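Local coordinates for protein cellulase (PDB 6XSO) that probably hydrolyses internal beta-1,4-glycosidic bonds of cellulose and related plant polysaccharides such as xylan, as a broad-specificity GH5_4 endoglucanase, at residues Trp48-Thr51 with Val52-Glu55; Val332-Phe335 with Val336-Lys340. All blocks are in the same frame, centred on the assembly; numbering follows the deposited sequence.

Contact 1: residues Trp48-Thr51 with Val52-Glu55. With NA (sodium ion), chain D.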
ATOM      1  N   TRP A  48     -20.453  -2.029 -13.143  1.00 36.50           N
ATOM      2  CA  TRP A  48     -19.674  -2.797 -14.095  1.00 36.62           C
ATOM      3  C   TRP A  48     -20.366  -4.102 -14.473  1.00 39.97           C
ATOM      4  O   TRP A  48     -21.055  -4.721 -13.660  1.00 38.92           O
ATOM      5  CB  TRP A  48     -18.323  -3.169 -13.496  1.00 35.14           C
ATOM      6  CG  TRP A  48     -17.490  -2.064 -12.927  1.00 30.25           C
ATOM      7  CD1 TRP A  48     -16.804  -2.101 -11.755  1.00 30.51           C
ATOM      8  CD2 TRP A  48     -17.241  -0.774 -13.499  1.00 34.22           C
ATOM      9  NE1 TRP A  48     -16.111  -0.928 -11.569  1.00 32.13           N
ATOM     10  CE2 TRP A  48     -16.384  -0.087 -12.614  1.00 32.30           C
ATOM     11  CE3 TRP A  48     -17.667  -0.129 -14.663  1.00 37.87           C
ATOM     12  CZ2 TRP A  48     -15.935   1.213 -12.863  1.00 31.46           C
ATOM     13  CZ3 TRP A  48     -17.210   1.169 -14.910  1.00 37.98           C
ATOM     14  CH2 TRP A  48     -16.357   1.818 -14.015  1.00 33.29           C
ATOM     15  N   THR A  49     -20.145  -4.534 -15.720  1.00 37.02           N
ATOM     16  CA  THR A  49     -20.508  -5.872 -16.161  1.00 36.02           C
ATOM     17  C   THR A  49     -19.325  -6.698 -16.655  1.00 39.13           C
ATOM     18  O   THR A  49     -19.510  -7.890 -16.937  1.00 40.00           O
ATOM     19  CB  THR A  49     -21.565  -5.819 -17.279  1.00 42.33           C
ATOM     20  OG1 THR A  49     -21.069  -5.055 -18.389  1.00 44.27           O
ATOM     21  CG2 THR A  49     -22.863  -5.213 -16.771  1.00 44.16           C
ATOM     22  N   THR A  50     -18.136  -6.104 -16.800  1.00 36.04           N
ATOM     23  CA  THR A  50     -16.930  -6.846 -17.144  1.00 35.50           C
ATOM     24  C   THR A  50     -15.772  -6.366 -16.277  1.00 32.99           C
ATOM     25  O   THR A  50     -15.774  -5.235 -15.772  1.00 33.50           O
ATOM     26  CB  THR A  50     -16.493  -6.639 -18.599  1.00 38.90           C
ATOM     27  OG1 THR A  50     -15.944  -5.323 -18.750  1.00 36.52           O
ATOM     28  CG2 THR A  50     -17.668  -6.807 -19.551  1.00 35.89           C
ATOM     29  N   THR A  51     -14.758  -7.224 -16.120  1.00 34.76           N
ATOM     30  CA  THR A  51     -13.587  -6.786 -15.366  1.00 32.96           C
ATOM     31  C   THR A  51     -12.845  -5.676 -16.102  1.00 31.92           C
ATOM     32  O   THR A  51     -12.195  -4.835 -15.473  1.00 29.02           O
ATOM     33  CB  THR A  51     -12.616  -7.931 -15.073  1.00 29.69           C
ATOM     34  OG1 THR A  51     -12.000  -8.388 -16.281  1.00 32.25           O
ATOM     35  CG2 THR A  51     -13.289  -9.081 -14.412  1.00 29.16           C
ATOM     36  N   VAL A  52     -12.920  -5.660 -17.431  1.00 32.58           N
ATOM     37  CA  VAL A  52     -12.178  -4.671 -18.208  1.00 31.53           C
ATOM     38  C   VAL A  52     -12.680  -3.271 -17.904  1.00 30.86           C
ATOM     39  O   VAL A  52     -11.898  -2.318 -17.829  1.00 30.14           O
ATOM     40  CB  VAL A  52     -12.291  -5.011 -19.705  1.00 33.18           C
ATOM     41  CG1 VAL A  52     -11.717  -3.908 -20.571  1.00 38.10           C
ATOM     42  CG2 VAL A  52     -11.599  -6.340 -19.987  1.00 35.37           C
ATOM     43  N   GLN A  53     -14.001  -3.122 -17.769  1.00 31.28           N
ATOM     44  CA  GLN A  53     -14.568  -1.809 -17.484  1.00 33.24           C
ATOM     45  C   GLN A  53     -13.977  -1.230 -16.208  1.00 30.48           C
ATOM     46  O   GLN A  53     -13.649  -0.044 -16.151  1.00 32.84           O
ATOM     47  CB  GLN A  53     -16.082  -1.921 -17.343  1.00 32.77           C
ATOM     48  CG  GLN A  53     -16.810  -2.180 -18.639  1.00 37.15           C
ATOM     49  CD  GLN A  53     -18.246  -2.559 -18.415  1.00 42.55           C
ATOM     50  OE1 GLN A  53     -18.699  -2.677 -17.278  1.00 39.24           O
ATOM     51  NE2 GLN A  53     -18.974  -2.761 -19.497  1.00 45.57           N
ATOM     52  N   HIS A  54     -13.823  -2.062 -15.184  1.00 28.24           N
ATOM     53  CA  HIS A  54     -13.243  -1.630 -13.919  1.00 28.47           C
ATOM     54  C   HIS A  54     -11.768  -1.306 -14.090  1.00 27.54           C
ATOM     55  O   HIS A  54     -11.319  -0.210 -13.732  1.00 26.05           O
ATOM     56  CB  HIS A  54     -13.495  -2.769 -12.931  1.00 26.34           C
ATOM     57  CG  HIS A  54     -12.890  -2.595 -11.574  1.00 26.78           C
ATOM     58  ND1 HIS A  54     -13.372  -3.288 -10.487  1.00 26.06           N
ATOM     59  CD2 HIS A  54     -11.842  -1.865 -11.120  1.00 25.36           C
ATOM     60  CE1 HIS A  54     -12.660  -2.978  -9.418  1.00 23.91           C
ATOM     61  NE2 HIS A  54     -11.721  -2.128  -9.777  1.00 26.13           N
ATOM     62  N   GLU A  55     -11.010  -2.226 -14.690  1.00 27.93           N
ATOM     63  CA  GLU A  55      -9.561  -2.087 -14.773  1.00 26.80           C
ATOM     64  C   GLU A  55      -9.147  -0.878 -15.595  1.00 26.81           C
ATOM     65  O   GLU A  55      -8.101  -0.272 -15.319  1.00 26.38           O
ATOM     66  CB  GLU A  55      -8.980  -3.361 -15.388  1.00 25.46           C
ATOM     67  CG  GLU A  55      -7.459  -3.402 -15.447  1.00 24.61           C
ATOM     68  CD  GLU A  55      -6.913  -4.809 -15.616  1.00 24.78           C
ATOM     69  OE1 GLU A  55      -7.725  -5.762 -15.711  1.00 27.88           O
ATOM     70  OE2 GLU A  55      -5.667  -4.961 -15.712  1.00 25.04           O
TER
HETATM   71 NA    NA D 402     -20.801  -6.496 -12.250  1.00 36.54          NA
HETATM   72  O   HOH W   1      -9.797  -6.999 -17.051  1.00 28.51           O
HETATM   73  O   HOH W   2     -22.546  -7.754 -13.379  1.00 45.76           O
HETATM   74  O   HOH W   3     -22.107  -5.167 -10.624  1.00 47.60           O
HETATM   75  O   HOH W   4     -20.882  -8.454 -11.144  1.00 45.20           O
HETATM   76  O   HOH W   5     -19.081  -5.891 -10.827  1.00 34.00           O
HETATM   77  O   HOH W   6     -18.969  -7.156 -13.628  1.00 38.13           O

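Contact 2: residues Val332-Phe335 with Val336-Lys340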
ATOM      1  N   VAL A 332      15.305  11.443  -4.838  1.00 20.30           N
ATOM      2  CA  VAL A 332      15.171   9.993  -5.014  1.00 19.54           C
ATOM      3  C   VAL A 332      16.390   9.274  -4.451  1.00 21.36           C
ATOM      4  O   VAL A 332      16.273   8.299  -3.695  1.00 20.66           O
ATOM      5  CB  VAL A 332      14.972   9.663  -6.509  1.00 19.67           C
ATOM      6  CG1 VAL A 332      15.283   8.202  -6.813  1.00 19.64           C
ATOM      7  CG2 VAL A 332      13.573  10.070  -6.964  1.00 18.56           C
ATOM      8  N   ASP A 333      17.579   9.698  -4.873  1.00 20.48           N
ATOM      9  CA  ASP A 333      18.794   9.025  -4.433  1.00 21.99           C
ATOM     10  C   ASP A 333      18.824   8.910  -2.915  1.00 20.50           C
ATOM     11  O   ASP A 333      19.121   7.848  -2.357  1.00 21.44           O
ATOM     12  CB  ASP A 333      20.024   9.832  -4.865  1.00 22.27           C
ATOM     13  CG  ASP A 333      20.313   9.764  -6.351  1.00 23.86           C
ATOM     14  OD1 ASP A 333      19.676   8.995  -7.079  1.00 22.01           O
ATOM     15  OD2 ASP A 333      21.216  10.513  -6.798  1.00 26.34           O
ATOM     16  N   ASP A 334      18.561  10.027  -2.232  1.00 20.26           N
ATOM     17  CA  ASP A 334      18.698  10.066  -0.777  1.00 21.08           C
ATOM     18  C   ASP A 334      17.546   9.347  -0.078  1.00 22.47           C
ATOM     19  O   ASP A 334      17.752   8.704   0.961  1.00 20.92           O
ATOM     20  CB  ASP A 334      18.805  11.519  -0.315  1.00 20.90           C
ATOM     21  CG  ASP A 334      18.860  11.642   1.198  1.00 20.96           C
ATOM     22  OD1 ASP A 334      19.951  11.379   1.766  1.00 24.47           O
ATOM     23  OD2 ASP A 334      17.808  12.003   1.786  1.00 21.70           O
ATOM     24  N   PHE A 335      16.324   9.480  -0.603  1.00 20.10           N
ATOM     25  CA  PHE A 335      15.154   8.841   0.004  1.00 18.27           C
ATOM     26  C   PHE A 335      15.310   7.329  -0.008  1.00 20.02           C
ATOM     27  O   PHE A 335      15.146   6.663   1.023  1.00 20.07           O
ATOM     28  CB  PHE A 335      13.911   9.267  -0.781  1.00 19.45           C
ATOM     29  CG  PHE A 335      12.604   8.869  -0.146  1.00 18.80           C
ATOM     30  CD1 PHE A 335      11.999   9.694   0.775  1.00 20.18           C
ATOM     31  CD2 PHE A 335      11.970   7.692  -0.508  1.00 19.66           C
ATOM     32  CE1 PHE A 335      10.787   9.336   1.339  1.00 22.84           C
ATOM     33  CE2 PHE A 335      10.748   7.343   0.050  1.00 21.65           C
ATOM     34  CZ  PHE A 335      10.178   8.150   0.985  1.00 21.60           C
ATOM     35  N   VAL A 336      15.684   6.775  -1.165  1.00 20.41           N
ATOM     36  CA  VAL A 336      15.882   5.333  -1.266  1.00 20.33           C
ATOM     37  C   VAL A 336      17.011   4.890  -0.353  1.00 22.08           C
ATOM     38  O   VAL A 336      16.903   3.864   0.324  1.00 20.66           O
ATOM     39  CB  VAL A 336      16.120   4.930  -2.734  1.00 21.15           C
ATOM     40  CG1 VAL A 336      16.583   3.478  -2.841  1.00 23.37           C
ATOM     41  CG2 VAL A 336      14.813   5.127  -3.522  1.00 20.44           C
ATOM     42  N   ALA A 337      18.111   5.652  -0.323  1.00 20.27           N
ATOM     43  CA  ALA A 337      19.259   5.287   0.498  1.00 20.20           C
ATOM     44  C   ALA A 337      18.918   5.331   1.983  1.00 19.07           C
ATOM     45  O   ALA A 337      19.297   4.425   2.741  1.00 21.09           O
ATOM     46  CB  ALA A 337      20.434   6.221   0.220  1.00 21.65           C
ATOM     47  N   GLN A 338      18.248   6.396   2.430  1.00 20.70           N
ATOM     48  CA  GLN A 338      17.937   6.480   3.856  1.00 19.65           C
ATOM     49  C   GLN A 338      16.987   5.357   4.263  1.00 20.56           C
ATOM     50  O   GLN A 338      17.139   4.760   5.336  1.00 21.11           O
ATOM     51  CB  GLN A 338      17.374   7.859   4.223  1.00 20.81           C
ATOM     52  CG  GLN A 338      18.364   9.012   4.137  1.00 21.48           C
ATOM     53  CD  GLN A 338      17.950  10.183   5.016  1.00 27.49           C
ATOM     54  OE1 GLN A 338      17.630  10.010   6.191  1.00 25.91           O
ATOM     55  NE2 GLN A 338      17.943  11.379   4.442  1.00 22.46           N
ATOM     56  N   ALA A 339      16.015   5.042   3.406  1.00 18.66           N
ATOM     57  CA  ALA A 339      15.114   3.922   3.673  1.00 18.03           C
ATOM     58  C   ALA A 339      15.880   2.609   3.732  1.00 20.19           C
ATOM     59  O   ALA A 339      15.683   1.807   4.653  1.00 20.49           O
ATOM     60  CB  ALA A 339      14.025   3.885   2.596  1.00 18.54           C
ATOM     61  N   LYS A 340      16.803   2.396   2.789  1.00 20.82           N
ATOM     62  CA  LYS A 340      17.543   1.137   2.741  1.00 19.93           C
ATOM     63  C   LYS A 340      18.369   0.925   4.004  1.00 20.46           C
ATOM     64  O   LYS A 340      18.461  -0.201   4.512  1.00 22.21           O
ATOM     65  CB  LYS A 340      18.433   1.109   1.492  1.00 21.54           C
ATOM     66  CG  LYS A 340      19.211  -0.205   1.255  1.00 21.67           C
ATOM     67  CD  LYS A 340      20.136  -0.108   0.052  1.00 23.74           C
ATOM     68  CE  LYS A 340      20.772  -1.474  -0.254  1.00 27.57           C
ATOM     69  NZ  LYS A 340      21.806  -1.399  -1.334  1.00 28.82           N
TER

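Contact 1: residues Trp48-Thr51 with Val52-Glu55
The side chain of Gln53 reaches back from the first turn of helix 51-55 to the loop that leads into it. Its CG lies anti to the carbonyl carbon (chi1 -71°) and the chain then runs out extended, which carries the amide to Thr49. There Gln53 OE1 accepts from Thr49 N at 2.8 Å, nearly straight at 168°. The donor sits tilted from the carbonyl plane. Gln53 NE2 makes a weak second bond to Thr49 OG1 at 3.3 Å. Thr50 is the N-cap. With chi1 at 73°, its OG1 sits between the backbone N and the carbonyl carbon and accepts from Gln53 N at 3.1 Å.

Trp48 lays one face of its indole against the start of the helix. His54 CB sits over the five-membered ring, 3.7 Å from the centroid, a CH-pi contact. Gln53 CB packs on Trp48 CE3 at 3.6 Å. The imidazole of His54 barely overlaps the indole. His54 ND1 hydrogen-bonds to Glu88 and NE2 to the carbonyl of Leu39. A water bridges Thr51 OG1 and Glu55 OE1. Glu55 OE1 also forms a salt bridge with Arg102, and OE2 a hydrogen bond with Thr63.

Trp48 O binds a sodium ion at 2.3 Å, and five waters complete the six ligands. The loop is thus tied to the helix by a capping bond and a side-chain amide. Thr49 N belongs to the same peptide unit as Trp48 O, so the Gln53 bond probably helps to hold that peptide beside the ion.

Contact 2: residues Val332-Phe335 with Val336-Lys340
Asp334 and Gln338 face each other one turn apart on helix 325-341. Gln338 NE2 donates to Asp334 OD2 at 2.7 Å, meeting that oxygen on its syn side, somewhat out of the carboxylate plane. A weak second bond runs from Gln338 NE2 to Asp334 OD1 at 3.3 Å. The amide and carboxylate planes are turned 68° apart, so the two groups do not lie flat together. Asp334 has its CG anti to the backbone N (chi1 176°), while Gln338 has its CG beside the backbone N (chi1 -69°), and the two ends meet alongside the helix. Gln338 CG also rests on Asp334 O at 3.2 Å. The same NE2 donates to the carbonyl of Arg283 on helix 279-298.

The tightly packed side carries Val332, Phe335, Val336 and Ala339. Phe335 stacks on Trp309 and touches Ile306 and Thr346 of the barrel strands. Val332 and Val336 pack on helix 366-377 and on Trp309. Val336 CG2 lies 3.5 Å from Val332 O.

Ala337 is the exposed residue on the solvent side, with its CB 3.3 Å from Asp333 O. Asp333 lies at the margin, tied by a salt bridge to Arg371 of helix 366-377.

Backbone bonds such as Val336 N to Val332 O, 3.0 Å, keep the helix regular. The chemistry is that of an amphipathic barrel helix: apolar groups meet the strands and helix 366-377, while polar ends bond to the flanking helices.

Both contacts are local and belong to one TIM barrel, on opposite sides of the chain's centre. Their centres are about 37 Å apart and their nearest atoms about 25 Å apart, so they do not touch. Contact 1 is the start of a short helix in the region after strand 31-34. Contact 2 lies within the long helix between strands 304-309 and 345-349. The two hold no element in common. Both are partly buried, but contact 2 is the more buried. In contact 1 a threonine caps the helix, a glutamine amide holds the loop before it, and a metal and waters take part. Contact 2 has only one side-chain pair bonded across it, and its apolar face is directed to strands and helices of the barrel.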